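Pre-mRNA-processing-splicing factor 8 (Cryptococcus gattii serotype B, PDB 6MWY) carries the Prp8 intein, a Hint-fold element that probably excises itself from the splicing-factor precursor and joins the flanking sequences. Local coordinates at residues S57-V61 with E62-E66. Residues are numbered along the deposited sequence; the frame is centred on the assembly and turned at random.
Sequences SEILV and EDVQE
L60 and D63 close a tight turn where strand 58-60 ends, D63 N donating to L60 O at 3.0 Å, and one residue further on V64 N reaches V61 O at 3.3 Å. Both donors stand well above the plane of the carbonyl they meet, and the backbone angles of V61, E62 and D63 make L60-D63 and V61-V64 two overlapping type I turns. On one side E62 and D63 each lie alongside L60 and point the same way as it does. The carboxylate of E62 reaches back past L60, its OE2 3.3 Å from L60 CD1; CG sits between the backbone N and the carbonyl carbon (chi1 65°) and the chain bends at chi2, which lays it alongside the leucine while OE1 accepts a hydrogen bond from G48 N. D63 OD2 comes to L60 from a different side, 3.5 Å from its CB, and accepts a hydrogen bond from a water that is also a weak acceptor for L60 N. Acidic residues suit these places because each carboxylate has a polar partner while the hydrocarbon of the partly exposed L60 packs beside them. In the Hint fold of inteins, this turn carries the chain from the short hairpin of strands 50-52 and 58-60 towards strand 69-71. Branched aliphatic residues suit its inner side: I59, extended with chi1 180°, brings CD1 to within 3.9 Å of V64 CG2, the two side chains crossing at about a right angle. V64 continues onto A80, I83 and F195, and V61, whose backbone pairs with T49, packs against L51 and F195.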
ATOM      1  N   SER A  57     -10.627  -5.250 -13.244  1.00 66.06           N
ATOM      2  CA  SER A  57      -9.470  -5.186 -14.123  1.00 76.48           C
ATOM      3  C   SER A  57      -8.377  -4.324 -13.497  1.00 79.08           C
ATOM      4  O   SER A  57      -8.595  -3.609 -12.515  1.00 73.46           O
ATOM      5  CB  SER A  57      -9.864  -4.641 -15.496  1.00 71.71           C
ATOM      6  OG  SER A  57     -10.452  -3.359 -15.396  1.00 83.61           O
ATOM      7  N   GLU A  58      -7.184  -4.400 -14.076  1.00 65.64           N
ATOM      8  CA  GLU A  58      -6.033  -3.724 -13.502  1.00 60.01           C
ATOM      9  C   GLU A  58      -5.837  -2.341 -14.115  1.00 63.09           C
ATOM     10  O   GLU A  58      -6.363  -2.019 -15.183  1.00 80.23           O
ATOM     11  CB  GLU A  58      -4.767  -4.558 -13.690  1.00 49.54           C
ATOM     12  CG  GLU A  58      -4.805  -5.916 -13.012  1.00 63.39           C
ATOM     13  CD  GLU A  58      -3.502  -6.668 -13.174  1.00 72.81           C
ATOM     14  OE1 GLU A  58      -2.576  -6.111 -13.801  1.00 72.69           O
ATOM     15  OE2 GLU A  58      -3.402  -7.810 -12.678  1.00 81.01           O
ATOM     16  N   ILE A  59      -5.070  -1.519 -13.403  1.00 68.59           N
ATOM     17  CA  ILE A  59      -4.697  -0.191 -13.872  1.00 68.05           C
ATOM     18  C   ILE A  59      -3.382   0.199 -13.210  1.00 67.55           C
ATOM     19  O   ILE A  59      -3.179  -0.041 -12.015  1.00 64.03           O
ATOM     20  CB  ILE A  59      -5.808   0.838 -13.583  1.00 67.26           C
ATOM     21  CG1 ILE A  59      -5.403   2.231 -14.075  1.00 73.32           C
ATOM     22  CG2 ILE A  59      -6.154   0.860 -12.098  1.00 63.33           C
ATOM     23  CD1 ILE A  59      -6.476   3.285 -13.882  1.00 55.66           C
ATOM     24  N   LEU A  60      -2.467   0.778 -13.980  1.00 72.18           N
ATOM     25  CA  LEU A  60      -1.226   1.264 -13.395  1.00 68.67           C
ATOM     26  C   LEU A  60      -1.502   2.483 -12.524  1.00 71.53           C
ATOM     27  O   LEU A  60      -2.377   3.298 -12.830  1.00 66.10           O
ATOM     28  CB  LEU A  60      -0.216   1.605 -14.492  1.00 64.02           C
ATOM     29  CG  LEU A  60       0.360   0.423 -15.274  1.00 68.81           C
ATOM     30  CD1 LEU A  60       1.367   0.904 -16.307  1.00 67.12           C
ATOM     31  CD2 LEU A  60       1.000  -0.585 -14.333  1.00 78.46           C
ATOM     32  N   VAL A  61      -0.754   2.602 -11.423  1.00 57.68           N
ATOM     33  CA  VAL A  61      -0.995   3.700 -10.490  1.00 56.81           C
ATOM     34  C   VAL A  61      -0.654   5.034 -11.143  1.00 64.42           C
ATOM     35  O   VAL A  61      -1.290   6.059 -10.863  1.00 64.60           O
ATOM     36  CB  VAL A  61      -0.216   3.481  -9.176  1.00 60.03           C
ATOM     37  CG1 VAL A  61       1.281   3.395  -9.435  1.00 48.55           C
ATOM     38  CG2 VAL A  61      -0.531   4.590  -8.185  1.00 60.42           C
ATOM     39  N   GLU A  62       0.339   5.047 -12.036  1.00 68.31           N
ATOM     40  CA  GLU A  62       0.666   6.274 -12.751  1.00 64.07           C
ATOM     41  C   GLU A  62      -0.402   6.661 -13.766  1.00 72.91           C
ATOM     42  O   GLU A  62      -0.404   7.805 -14.231  1.00 75.48           O
ATOM     43  CB  GLU A  62       2.029   6.140 -13.441  1.00 67.70           C
ATOM     44  CG  GLU A  62       2.102   5.096 -14.550  1.00 70.39           C
ATOM     45  CD  GLU A  62       2.699   3.773 -14.091  1.00 72.84           C
ATOM     46  OE1 GLU A  62       2.488   3.388 -12.922  1.00 74.96           O
ATOM     47  OE2 GLU A  62       3.382   3.118 -14.908  1.00 79.86           O
ATOM     48  N   ASP A  63      -1.313   5.751 -14.111  1.00 70.40           N
ATOM     49  CA  ASP A  63      -2.399   6.055 -15.033  1.00 70.64           C
ATOM     50  C   ASP A  63      -3.701   6.424 -14.330  1.00 69.37           C
ATOM     51  O   ASP A  63      -4.657   6.820 -15.007  1.00 86.72           O
ATOM     52  CB  ASP A  63      -2.650   4.869 -15.973  1.00 66.59           C
ATOM     53  CG  ASP A  63      -1.506   4.643 -16.947  1.00 67.62           C
ATOM     54  OD1 ASP A  63      -0.853   5.632 -17.347  1.00 74.83           O
ATOM     55  OD2 ASP A  63      -1.262   3.475 -17.319  1.00 82.28           O
ATOM     56  N   VAL A  64      -3.766   6.303 -13.002  1.00 68.15           N
ATOM     57  CA  VAL A  64      -4.967   6.694 -12.272  1.00 65.51           C
ATOM     58  C   VAL A  64      -5.176   8.195 -12.412  1.00 76.05           C
ATOM     59  O   VAL A  64      -4.286   8.995 -12.093  1.00 80.44           O
ATOM     60  CB  VAL A  64      -4.868   6.287 -10.794  1.00 65.49           C
ATOM     61  CG1 VAL A  64      -6.059   6.841 -10.024  1.00 61.30           C
ATOM     62  CG2 VAL A  64      -4.778   4.768 -10.653  1.00 58.08           C
ATOM     63  N   GLN A  65      -6.352   8.588 -12.888  1.00 70.12           N
ATOM     64  CA  GLN A  65      -6.696   9.992 -13.057  1.00 71.91           C
ATOM     65  C   GLN A  65      -7.807  10.388 -12.094  1.00 72.81           C
ATOM     66  O   GLN A  65      -8.361   9.564 -11.361  1.00 79.22           O
ATOM     67  CB  GLN A  65      -7.116  10.292 -14.503  1.00 64.95           C
ATOM     68  CG  GLN A  65      -5.967  10.249 -15.499  1.00 69.07           C
ATOM     69  CD  GLN A  65      -6.427  10.410 -16.938  1.00 79.76           C
ATOM     70  OE1 GLN A  65      -6.695  11.523 -17.396  1.00 87.16           O
ATOM     71  NE2 GLN A  65      -6.521   9.297 -17.656  1.00 74.64           N
ATOM     72  N   GLU A  66      -8.114  11.683 -12.112  1.00 66.89           N
ATOM     73  CA  GLU A  66      -9.136  12.242 -11.239  1.00 66.16           C
ATOM     74  C   GLU A  66     -10.485  11.578 -11.485  1.00 65.23           C
ATOM     75  O   GLU A  66     -10.958  11.507 -12.622  1.00 69.34           O
ATOM     76  CB  GLU A  66      -9.241  13.750 -11.474  1.00 67.45           C
ATOM     77  CG  GLU A  66     -10.340  14.448 -10.697  1.00 76.03           C
ATOM     78  CD  GLU A  66     -10.013  14.589  -9.228  1.00 86.24           C
ATOM     79  OE1 GLU A  66     -10.956  14.694  -8.414  1.00 87.80           O
ATOM     80  OE2 GLU A  66      -8.811  14.594  -8.889  1.00 70.33           O
TER
HETATM   81  O   HOH W   1      -3.110   1.805 -17.114  1.00 72.92           O